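Local coordinates for protein GCN5-related N-acetyltransferase (PDB 2OZG) that binds coenzyme A and probably transfers acetyl groups from acetyl-CoA to amines, perhaps those of aminoglycosides, as a hexameric GNAT-family enzyme, at residues A[177-182]-A[356-361]; A[74-79]-A[181-186]; A[103-108]-A[287-292]; A[138-143]-A[265-270]. All coordinates share one frame; numbering follows the deposited sequence.

Contact 1 (A[177-182]-A[356-361])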
# COMPACT_ATOMS: atom_id res chain seq x y z
N LEU A 177 40.29 -12.14 -2.68
CA LEU A 177 40.19 -11.17 -3.81
C LEU A 177 39.28 -9.99 -3.60
O LEU A 177 39.30 -9.03 -4.39
CB LEU A 177 39.70 -11.90 -5.08
CG LEU A 177 40.66 -12.93 -5.66
CD1 LEU A 177 39.99 -13.72 -6.75
CD2 LEU A 177 41.93 -12.28 -6.16
N THR A 178 38.50 -10.01 -2.52
CA THR A 178 37.52 -8.99 -2.26
C THR A 178 37.89 -8.20 -1.00
O THR A 178 37.95 -8.74 0.13
CB THR A 178 36.14 -9.64 -2.09
OG1 THR A 178 35.92 -10.64 -3.14
CG2 THR A 178 35.07 -8.59 -2.15
N HIS A 179 38.19 -6.94 -1.22
CA HIS A 179 38.62 -5.96 -0.20
C HIS A 179 37.46 -5.79 0.77
O HIS A 179 36.32 -5.39 0.38
CB HIS A 179 39.01 -4.68 -0.94
CG HIS A 179 39.78 -3.66 -0.15
ND1 HIS A 179 40.99 -3.92 0.45
CD2 HIS A 179 39.57 -2.32 -0.00
CE1 HIS A 179 41.46 -2.81 0.98
NE2 HIS A 179 40.62 -1.82 0.72
N GLY A 180 37.69 -6.26 2.01
CA GLY A 180 36.67 -6.21 3.06
C GLY A 180 36.02 -7.54 3.47
O GLY A 180 35.35 -7.57 4.51
N TYR A 181 36.22 -8.61 2.69
CA TYR A 181 35.59 -9.90 2.95
C TYR A 181 36.10 -10.50 4.21
O TYR A 181 37.27 -10.30 4.62
CB TYR A 181 35.77 -10.93 1.80
CG TYR A 181 34.53 -11.36 1.03
CD1 TYR A 181 33.64 -10.44 0.48
CD2 TYR A 181 34.27 -12.72 0.80
CE1 TYR A 181 32.50 -10.87 -0.25
CE2 TYR A 181 33.18 -13.14 0.04
CZ TYR A 181 32.30 -12.20 -0.51
OH TYR A 181 31.19 -12.61 -1.21
N LEU A 182 35.23 -11.25 4.83
CA LEU A 182 35.62 -11.95 6.06
C LEU A 182 36.46 -13.18 5.81
O LEU A 182 36.31 -13.81 4.78
CB LEU A 182 34.40 -12.46 6.79
CG LEU A 182 33.41 -11.44 7.34
CD1 LEU A 182 32.32 -12.16 8.18
CD2 LEU A 182 34.12 -10.37 8.14
N TYR A 356 41.59 3.60 5.98
CA TYR A 356 42.16 2.25 5.89
C TYR A 356 41.43 1.30 4.98
O TYR A 356 42.02 0.56 4.20
CB TYR A 356 42.17 1.63 7.29
CG TYR A 356 42.79 0.24 7.47
CD1 TYR A 356 42.07 -0.90 7.28
CD2 TYR A 356 44.07 0.10 7.91
CE1 TYR A 356 42.63 -2.18 7.53
CE2 TYR A 356 44.65 -1.18 8.12
CZ TYR A 356 43.91 -2.29 7.94
OH TYR A 356 44.50 -3.54 8.15
N THR A 357 40.11 1.33 5.06
CA THR A 357 39.27 0.42 4.24
C THR A 357 38.98 0.84 2.81
O THR A 357 38.41 0.05 2.04
CB THR A 357 37.89 0.26 4.92
OG1 THR A 357 37.23 1.52 4.94
CG2 THR A 357 38.08 -0.27 6.30
N SER A 358 39.36 2.06 2.45
CA SER A 358 39.06 2.62 1.14
C SER A 358 37.60 2.89 0.91
O SER A 358 37.17 3.00 -0.23
CB SER A 358 39.57 1.73 -0.03
OG SER A 358 40.78 1.18 0.34
N LEU A 359 36.80 3.03 1.95
CA LEU A 359 35.40 3.38 1.75
C LEU A 359 35.32 4.77 1.11
O LEU A 359 34.52 5.01 0.19
CB LEU A 359 34.65 3.39 3.10
CG LEU A 359 33.17 3.72 2.99
CD1 LEU A 359 32.43 2.76 2.09
CD2 LEU A 359 32.51 3.78 4.36
N PHE A 360 36.06 5.72 1.71
CA PHE A 360 36.17 7.08 1.21
C PHE A 360 37.61 7.40 0.96
O PHE A 360 38.50 6.89 1.67
CB PHE A 360 35.56 8.06 2.23
CG PHE A 360 34.08 7.85 2.40
CD1 PHE A 360 33.24 8.04 1.34
CD2 PHE A 360 33.55 7.44 3.61
CE1 PHE A 360 31.85 7.83 1.47
CE2 PHE A 360 32.19 7.24 3.75
CZ PHE A 360 31.36 7.42 2.69
N THR A 361 37.84 8.22 -0.07
CA THR A 361 39.17 8.63 -0.46
C THR A 361 39.64 9.71 0.45
O THR A 361 38.84 10.33 1.16
CB THR A 361 39.22 9.22 -1.89
OG1 THR A 361 38.38 10.41 -1.95
CG2 THR A 361 38.81 8.20 -2.94
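The imidazole of His179 meets Ser358 with one edge. Ser358 OG lies at the NE2 corner, near the ring plane and tilted 19° out of it. The carbonyl oxygen of Thr357 approaches the same corner obliquely and sits 3.3 Å from His179 CD2. His179 NE2 donates a hydrogen bond to Ser358 OG at 3.0 Å, with an N-H...O angle of 145°. The ring reaches across because its CG stands anti to the backbone N (chi1 -166°). At the other nitrogen, His179 ND1 is hydrogen-bonded to Gly73 N. Both ring nitrogens are thus engaged, a pairing that probably fixes the ring's rotation.

His179 lies in a type II beta turn from Thr178 to Tyr181, closed by Tyr181 N to Thr178 O at 3.1 Å. The turn links helix 165-177 to strand 182-183. Ser358 leaves helix 349-357 with positive phi, in a Schellman motif. Its OG is also hydrogen-bonded to Phe385 O. The contact therefore ties the GNAT part of the chain to the C-terminal sterol carrier protein-like part, away from the coenzyme A site.

Replacing His179 by alanine is likely to leave Ser358 OG without this donor and Gly73 N without its acceptor, and to loosen the tie between the two parts. With ND1 facing a backbone N-H and NE2 acting as donor, the pattern is consistent with a neutral imidazole carrying its hydrogen on NE2. Ser358 OG accepts the N-H of His179 and probably donates its own hydrogen to Phe385 O.

Contact 2 (A[74-79]-A[181-186]). With ACT (acetate ion), chain B.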
# COMPACT_ATOMS: atom_id res chain seq x y z
N GLY A 74 44.20 -7.95 -0.02
CA GLY A 74 44.58 -9.31 -0.27
C GLY A 74 45.37 -10.01 0.79
O GLY A 74 45.88 -11.09 0.53
N GLN A 75 45.48 -9.41 1.97
CA GLN A 75 46.17 -10.00 3.10
C GLN A 75 45.15 -10.20 4.19
O GLN A 75 44.24 -9.39 4.35
CB GLN A 75 47.24 -9.04 3.60
CG GLN A 75 48.37 -8.78 2.60
CD GLN A 75 49.15 -10.02 2.25
OE1 GLN A 75 49.56 -10.80 3.13
NE2 GLN A 75 49.35 -10.24 0.98
N ARG A 76 45.28 -11.28 4.93
CA ARG A 76 44.36 -11.53 6.01
C ARG A 76 44.83 -10.75 7.25
O ARG A 76 45.92 -11.01 7.75
CB ARG A 76 44.33 -13.00 6.37
CG ARG A 76 43.31 -13.34 7.41
CD ARG A 76 43.72 -14.66 8.05
NE ARG A 76 42.80 -15.14 9.08
CZ ARG A 76 42.90 -14.89 10.39
NH1 ARG A 76 43.90 -14.20 10.89
NH2 ARG A 76 42.01 -15.41 11.20
N VAL A 77 44.00 -9.85 7.75
CA VAL A 77 44.29 -9.13 8.95
C VAL A 77 43.44 -9.72 10.07
O VAL A 77 42.22 -9.85 9.89
CB VAL A 77 43.89 -7.68 8.77
CG1 VAL A 77 44.27 -6.85 9.95
CG2 VAL A 77 44.49 -7.11 7.46
N PRO A 78 44.06 -10.16 11.18
CA PRO A 78 43.24 -10.64 12.30
C PRO A 78 42.22 -9.59 12.70
O PRO A 78 42.54 -8.41 12.78
CB PRO A 78 44.25 -10.87 13.42
CG PRO A 78 45.56 -11.10 12.73
CD PRO A 78 45.50 -10.26 11.50
N MSE A 79 41.01 -10.04 12.96
CA MSE A 79 39.87 -9.15 13.20
C MSE A 79 38.94 -9.74 14.20
O MSE A 79 38.68 -10.95 14.16
CB MSE A 79 39.12 -8.99 11.89
CG MSE A 79 38.08 -7.89 11.76
SE MSE A 79 36.37 -8.54 12.34
CE MSE A 79 35.73 -9.00 10.67
N TYR A 181 36.22 -8.61 2.69
CA TYR A 181 35.59 -9.90 2.95
C TYR A 181 36.10 -10.50 4.21
O TYR A 181 37.27 -10.30 4.62
CB TYR A 181 35.77 -10.93 1.80
CG TYR A 181 34.53 -11.36 1.03
CD1 TYR A 181 33.64 -10.44 0.48
CD2 TYR A 181 34.27 -12.72 0.80
CE1 TYR A 181 32.50 -10.87 -0.25
CE2 TYR A 181 33.18 -13.14 0.04
CZ TYR A 181 32.30 -12.20 -0.51
OH TYR A 181 31.19 -12.61 -1.21
N LEU A 182 35.23 -11.25 4.83
CA LEU A 182 35.62 -11.95 6.06
C LEU A 182 36.46 -13.18 5.81
O LEU A 182 36.31 -13.81 4.78
CB LEU A 182 34.40 -12.46 6.79
CG LEU A 182 33.41 -11.44 7.34
CD1 LEU A 182 32.32 -12.16 8.18
CD2 LEU A 182 34.12 -10.37 8.14
N ASP A 183 37.37 -13.47 6.73
CA ASP A 183 37.90 -14.84 6.84
C ASP A 183 36.97 -15.30 7.96
O ASP A 183 37.13 -14.95 9.11
CB ASP A 183 39.39 -14.95 7.17
CG ASP A 183 39.84 -16.41 7.36
OD1 ASP A 183 39.00 -17.31 7.28
OD2 ASP A 183 41.03 -16.65 7.61
N ARG A 184 35.92 -16.01 7.58
CA ARG A 184 34.84 -16.34 8.50
C ARG A 184 35.11 -17.18 9.76
O ARG A 184 35.72 -18.23 9.73
CB ARG A 184 33.76 -17.10 7.74
CG ARG A 184 32.93 -16.29 6.78
CD ARG A 184 32.10 -17.21 5.87
NE ARG A 184 31.23 -16.40 5.00
CZ ARG A 184 30.52 -16.85 3.97
NH1 ARG A 184 30.57 -18.12 3.63
NH2 ARG A 184 29.77 -15.99 3.27
N HIS A 185 34.53 -16.71 10.85
CA HIS A 185 34.49 -17.46 12.08
C HIS A 185 33.49 -18.57 11.78
O HIS A 185 32.56 -18.39 10.95
CB HIS A 185 33.94 -16.57 13.22
CG HIS A 185 34.00 -17.17 14.57
ND1 HIS A 185 33.03 -18.02 15.07
CD2 HIS A 185 34.91 -17.02 15.56
CE1 HIS A 185 33.36 -18.39 16.29
NE2 HIS A 185 34.49 -17.79 16.62
N PRO A 186 33.71 -19.75 12.37
CA PRO A 186 32.80 -20.87 12.27
C PRO A 186 31.30 -20.51 12.45
O PRO A 186 30.45 -21.12 11.82
CB PRO A 186 33.32 -21.82 13.33
CG PRO A 186 34.78 -21.56 13.39
CD PRO A 186 34.95 -20.10 13.09
C ACT B . 42.74 -14.73 14.51
O ACT B . 43.86 -14.57 13.90
OXT ACT B . 42.16 -15.86 14.40
CH3 ACT B . 42.09 -13.64 15.34
O HOH W 1 39.23 -16.94 10.68
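Two strands of the GNAT core meet here through their side chains. Strand 75-87 and the short strand 182-183 both pair with strand 58-72, antiparallel to it, and are not paired directly with each other. The nearest CA atoms, those of Arg76 and Asp183, are 7.3 Å apart.

The polar link is a salt bridge. Arg76 NE donates to Asp183 OD2 at 2.8 Å, with an N-H...O angle of 156°. The carboxylate oxygen lies in the guanidinium plane, at its edge. The donor meets Asp183 OD2 on the anti side, 27° out of the carboxylate plane. The two flat groups stand nearly perpendicular, 86° apart, so this is a single-point grip and not a two-pronged one. Arg76 spans the gap with an extended chain, its CG anti to the backbone N.

The far edge of the guanidinium holds an acetate ion, probably from the crystallisation liquor. Arg76 NH1 donates to the acetate O at 3.0 Å, and NH2 makes a weak bond to its OXT. NH2 also donates to a water, which in turn donates to the backbone O of Asp183. One guanidinium thus serves two anions and a water along its edges.

The apolar link lies deeper in the fold. Selenomethionine Met79 also touches Met68, Ile115 and Val117, while Leu182 packs on Ile188 of helix 186-192. The bent Met79 chain turns its methyl toward the leucine, and Met79 CE lies 3.3 Å from Leu182 CD2, tighter than usual for two carbons.

Contact 3 (A[103-108]-A[287-292])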
# COMPACT_ATOMS: atom_id res chain seq x y z
N HIS A 103 35.67 -2.01 27.54
CA HIS A 103 36.28 -3.21 28.09
C HIS A 103 36.61 -4.22 27.03
O HIS A 103 37.67 -4.78 27.05
CB HIS A 103 35.40 -3.87 29.18
CG HIS A 103 35.51 -3.22 30.52
ND1 HIS A 103 34.45 -2.62 31.16
CD2 HIS A 103 36.58 -3.09 31.36
CE1 HIS A 103 34.84 -2.15 32.33
NE2 HIS A 103 36.13 -2.42 32.48
N THR A 104 35.66 -4.48 26.15
CA THR A 104 35.84 -5.37 25.03
C THR A 104 37.00 -4.96 24.14
O THR A 104 37.83 -5.79 23.77
CB THR A 104 34.52 -5.40 24.17
OG1 THR A 104 33.45 -5.85 25.00
CG2 THR A 104 34.64 -6.31 23.00
N LEU A 105 37.07 -3.68 23.76
CA LEU A 105 38.19 -3.19 22.98
C LEU A 105 39.53 -3.39 23.67
O LEU A 105 40.52 -3.78 23.05
CB LEU A 105 37.98 -1.71 22.63
CG LEU A 105 37.00 -1.40 21.54
CD1 LEU A 105 36.80 0.13 21.44
CD2 LEU A 105 37.51 -1.94 20.22
N GLN A 106 39.57 -3.14 24.97
CA GLN A 106 40.77 -3.37 25.75
C GLN A 106 41.15 -4.84 25.68
O GLN A 106 42.33 -5.16 25.55
CB GLN A 106 40.58 -2.92 27.19
CG GLN A 106 41.69 -3.37 28.18
CD GLN A 106 43.11 -2.79 27.89
OE1 GLN A 106 43.31 -1.94 26.99
NE2 GLN A 106 44.09 -3.23 28.68
N GLU A 107 40.16 -5.73 25.76
CA GLU A 107 40.50 -7.16 25.66
C GLU A 107 41.05 -7.50 24.27
O GLU A 107 42.03 -8.20 24.13
CB GLU A 107 39.28 -8.02 25.96
CG GLU A 107 39.56 -9.48 25.78
CD GLU A 107 38.40 -10.37 26.14
OE1 GLU A 107 37.37 -9.90 26.70
OE2 GLU A 107 38.53 -11.57 25.83
N ILE A 108 40.42 -6.99 23.23
CA ILE A 108 40.88 -7.28 21.86
C ILE A 108 42.34 -6.80 21.69
O ILE A 108 43.21 -7.52 21.14
CB ILE A 108 39.92 -6.63 20.86
CG1 ILE A 108 38.53 -7.29 20.99
CG2 ILE A 108 40.43 -6.74 19.43
CD1 ILE A 108 37.41 -6.50 20.33
N MSE A 287 30.97 -0.95 10.57
CA MSE A 287 31.96 -0.10 11.13
C MSE A 287 33.17 -0.85 11.52
O MSE A 287 33.10 -2.04 11.84
CB MSE A 287 31.37 0.55 12.34
CG MSE A 287 30.26 1.55 12.07
SE MSE A 287 29.68 2.49 13.71
CE MSE A 287 29.62 4.36 13.03
N LEU A 288 34.27 -0.13 11.58
CA LEU A 288 35.58 -0.71 11.95
C LEU A 288 36.29 0.14 13.00
O LEU A 288 36.21 1.36 12.97
CB LEU A 288 36.47 -0.78 10.68
CG LEU A 288 37.84 -1.49 10.84
CD1 LEU A 288 38.20 -2.47 9.74
CD2 LEU A 288 38.97 -0.45 11.05
N ARG A 289 36.97 -0.53 13.92
CA ARG A 289 37.77 0.13 14.90
C ARG A 289 39.22 -0.28 14.65
O ARG A 289 39.54 -1.48 14.56
CB ARG A 289 37.35 -0.28 16.32
CG ARG A 289 37.45 0.89 17.38
CD ARG A 289 38.84 1.32 17.76
NE ARG A 289 38.75 2.37 18.78
CZ ARG A 289 39.79 2.98 19.32
NH1 ARG A 289 41.03 2.67 18.94
NH2 ARG A 289 39.60 3.94 20.20
N ILE A 290 40.09 0.71 14.48
CA ILE A 290 41.53 0.43 14.45
C ILE A 290 41.96 0.27 15.90
O ILE A 290 42.03 1.23 16.65
CB ILE A 290 42.31 1.58 13.80
CG1 ILE A 290 41.80 1.81 12.37
CG2 ILE A 290 43.83 1.35 13.91
CD1 ILE A 290 42.33 0.88 11.28
N VAL A 291 42.19 -0.97 16.29
CA VAL A 291 42.56 -1.28 17.66
C VAL A 291 44.07 -1.02 17.92
O VAL A 291 44.46 -0.50 18.99
CB VAL A 291 42.20 -2.73 18.01
CG1 VAL A 291 42.65 -3.09 19.43
CG2 VAL A 291 40.69 -2.96 17.84
N ASN A 292 44.89 -1.39 16.94
CA ASN A 292 46.35 -1.14 16.97
C ASN A 292 46.82 -0.51 15.64
O ASN A 292 46.80 -1.16 14.59
CB ASN A 292 47.11 -2.41 17.27
CG ASN A 292 48.56 -2.13 17.54
OD1 ASN A 292 49.31 -1.67 16.68
ND2 ASN A 292 48.96 -2.37 18.76
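Leu105 of helix 96-110 rests against Arg289 and Val291 at the end of strand 279-290. The helix follows strand 75-87, as does the coenzyme A-binding helix of the GNAT fold, and packs here by its buried side on the sheet. Leu105 CD2 lies 4.1 Å from Val291 CG2, where the two side chains cross obliquely. A turn further on, Ile108 CG2 reaches the same methyl, also at 4.1 Å, and comes in at about a right angle. Val291 CG2 therefore touches two helix residues at once. It gets there by standing anti to its own carbonyl carbon.

Leu105 also lies across the arginine chain, at about a right angle. Its CD2 touches Arg289 CG at 4.0 Å. Its CD1 comes within 4.0 Å of Arg289 NE, oblique to the guanidinium. No hydrogen bond crosses between helix and strand.

The next shell fixes the buried arginine. Asp316 forms a salt bridge with Arg289 NH1, and NE donates to the backbone O of Ala129. These partners hold the charged end while the bent chain offers its carbons to the leucine. Tyr131 touches both Leu105 and Arg289, and Leu318 adds to the apolar surround of Leu105. Ile113 covers Ile108. Within the strand end, Arg289 NH1 also donates to Ile290 O at 2.9 Å, the carbonyl oxygen lying 13° out of the guanidinium plane.

Contact 4 (A[138-143]-A[265-270])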
# COMPACT_ATOMS: atom_id res chain seq x y z
N CYS A 138 24.90 -4.73 0.96
CA CYS A 138 23.82 -4.29 0.08
C CYS A 138 23.03 -5.51 -0.36
O CYS A 138 23.63 -6.50 -0.83
CB CYS A 138 24.43 -3.63 -1.16
SG CYS A 138 23.31 -2.86 -2.16
N VAL A 139 21.72 -5.42 -0.23
CA VAL A 139 20.80 -6.44 -0.69
C VAL A 139 20.13 -5.93 -1.95
O VAL A 139 19.51 -4.89 -1.96
CB VAL A 139 19.72 -6.79 0.37
CG1 VAL A 139 18.80 -7.83 -0.20
CG2 VAL A 139 20.39 -7.36 1.60
N TRP A 140 20.37 -6.67 -3.03
CA TRP A 140 19.81 -6.41 -4.31
C TRP A 140 18.60 -7.27 -4.56
O TRP A 140 18.54 -8.35 -4.03
CB TRP A 140 20.84 -6.73 -5.40
CG TRP A 140 21.92 -5.71 -5.47
CD1 TRP A 140 23.02 -5.65 -4.71
CD2 TRP A 140 21.96 -4.56 -6.34
NE1 TRP A 140 23.77 -4.56 -5.06
CE2 TRP A 140 23.15 -3.88 -6.07
CE3 TRP A 140 21.13 -4.09 -7.35
CZ2 TRP A 140 23.52 -2.70 -6.75
CZ3 TRP A 140 21.52 -2.92 -8.05
CH2 TRP A 140 22.72 -2.24 -7.73
N GLU A 141 17.68 -6.82 -5.40
CA GLU A 141 16.56 -7.66 -5.74
C GLU A 141 16.28 -7.51 -7.20
O GLU A 141 16.59 -6.47 -7.78
CB GLU A 141 15.29 -7.25 -4.98
CG GLU A 141 14.66 -5.98 -5.43
CD GLU A 141 13.32 -5.76 -4.72
OE1 GLU A 141 13.36 -5.61 -3.49
OE2 GLU A 141 12.25 -5.74 -5.41
N ILE A 142 15.65 -8.52 -7.79
CA ILE A 142 15.32 -8.46 -9.20
C ILE A 142 14.20 -9.39 -9.57
O ILE A 142 14.11 -10.51 -9.02
CB ILE A 142 16.58 -8.84 -10.01
CG1 ILE A 142 16.37 -8.65 -11.50
CG2 ILE A 142 17.00 -10.31 -9.77
CD1 ILE A 142 17.65 -8.83 -12.31
N PRO A 143 13.32 -8.95 -10.51
CA PRO A 143 12.32 -9.89 -11.01
C PRO A 143 12.98 -10.98 -11.87
O PRO A 143 13.77 -10.68 -12.80
CB PRO A 143 11.32 -9.02 -11.77
CG PRO A 143 12.00 -7.69 -12.02
CD PRO A 143 13.16 -7.59 -11.07
N VAL A 265 27.75 -2.34 -3.32
CA VAL A 265 26.81 -1.29 -3.71
C VAL A 265 26.96 -1.03 -5.21
O VAL A 265 25.98 -0.77 -5.89
CB VAL A 265 27.00 -0.06 -2.83
CG1 VAL A 265 26.00 0.99 -3.17
CG2 VAL A 265 26.78 -0.46 -1.34
N ILE A 266 28.18 -1.12 -5.74
CA ILE A 266 28.40 -1.05 -7.16
C ILE A 266 28.54 -2.50 -7.64
O ILE A 266 29.62 -2.96 -7.96
CB ILE A 266 29.66 -0.23 -7.54
CG1 ILE A 266 29.62 1.11 -6.85
CG2 ILE A 266 29.67 -0.01 -9.07
CD1 ILE A 266 28.64 2.00 -7.46
N ASP A 267 27.44 -3.21 -7.69
CA ASP A 267 27.48 -4.60 -8.04
C ASP A 267 27.89 -4.83 -9.51
O ASP A 267 27.30 -4.28 -10.42
CB ASP A 267 26.12 -5.21 -7.74
CG ASP A 267 25.91 -6.54 -8.44
OD1 ASP A 267 26.39 -7.55 -7.94
OD2 ASP A 267 25.20 -6.55 -9.47
N ALA A 268 28.81 -5.75 -9.72
CA ALA A 268 29.30 -6.11 -11.04
C ALA A 268 28.45 -7.18 -11.77
O ALA A 268 28.47 -7.26 -13.01
CB ALA A 268 30.75 -6.57 -10.93
N LEU A 269 27.74 -8.03 -11.02
CA LEU A 269 26.95 -9.08 -11.61
C LEU A 269 25.86 -8.50 -12.52
O LEU A 269 25.56 -9.06 -13.57
CB LEU A 269 26.29 -9.96 -10.54
CG LEU A 269 27.15 -10.78 -9.56
CD1 LEU A 269 26.23 -11.65 -8.74
CD2 LEU A 269 28.19 -11.61 -10.19
N THR A 270 25.32 -7.35 -12.15
CA THR A 270 24.27 -6.69 -12.94
C THR A 270 24.82 -6.15 -14.28
O THR A 270 24.06 -5.79 -15.17
CB THR A 270 23.60 -5.57 -12.14
OG1 THR A 270 24.58 -4.74 -11.53
CG2 THR A 270 22.70 -6.16 -11.04
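Trp140 and Asp267 make the face contact. Asp267 CB sits 3.3 Å above the plane of the indole, offset toward the rim. Its closest ring atom is Trp140 NE1, at 3.6 Å. The carboxylate carbon also lies over this face, with the carboxylate plane turned 46° from the ring. At the indole edge, in plane, Val265 O comes within 3.2 Å of Trp140 CZ2. The ring's N-H is used elsewhere: NE1 is hydrogen-bonded to Ser264 O.

The apolar contact is smaller. Cys138 CB meets Val265 CG2 at 4.0 Å.

Trp140 and Cys138 lie on strand 132-143, which pairs antiparallel with strands 258-263 and 279-290. The 265-270 loop, part of the second GNAT-like region, leaves strand 258-263 and folds back over the tryptophan.

Hydrogen bonds within the loop set the carboxylate. Asp267 OD2 accepts from Thr270 N at 2.8 Å on the syn side, an Asx motif, and from Thr270 OG1 at 2.8 Å on the anti side. Asp267 OD1 is hydrogen-bonded to Ser263 OG. With CG anti to the backbone N (chi1 163°), the acid turns back over its own loop. A leucine replacing Asp267 would probably leave Thr270 N without its acceptor and set the start of the 3-10 turn free to shift over the indole. Arg285 of a second subunit donates to Asp267 O, and Val265 packs on Val265 of that subunit.

Overall arrangement
Contacts 1 and 2 follow one another along the chain and share Tyr181 and Leu182. Their centres are 12 Å apart, and they touch where Tyr356 OH lies 3.6 Å from Val77 CG2. Contact 1 also touches contact 3: Tyr356 CD2 is 3.9 Å from Ile290 CD1. The side chain of Leu105 in contact 3 is about 12 Å from a bound coenzyme A and about 7 Å from that of the CoA-binding Ile98; that of Met79 in contact 2 is about 13 Å from the coenzyme. Contacts 3 and 4 are 32 Å apart between centres, on opposite sides of the chain's centre, yet strands 279-290 and 132-143 are neighbours. Contacts 1 and 4 both touch a second subunit.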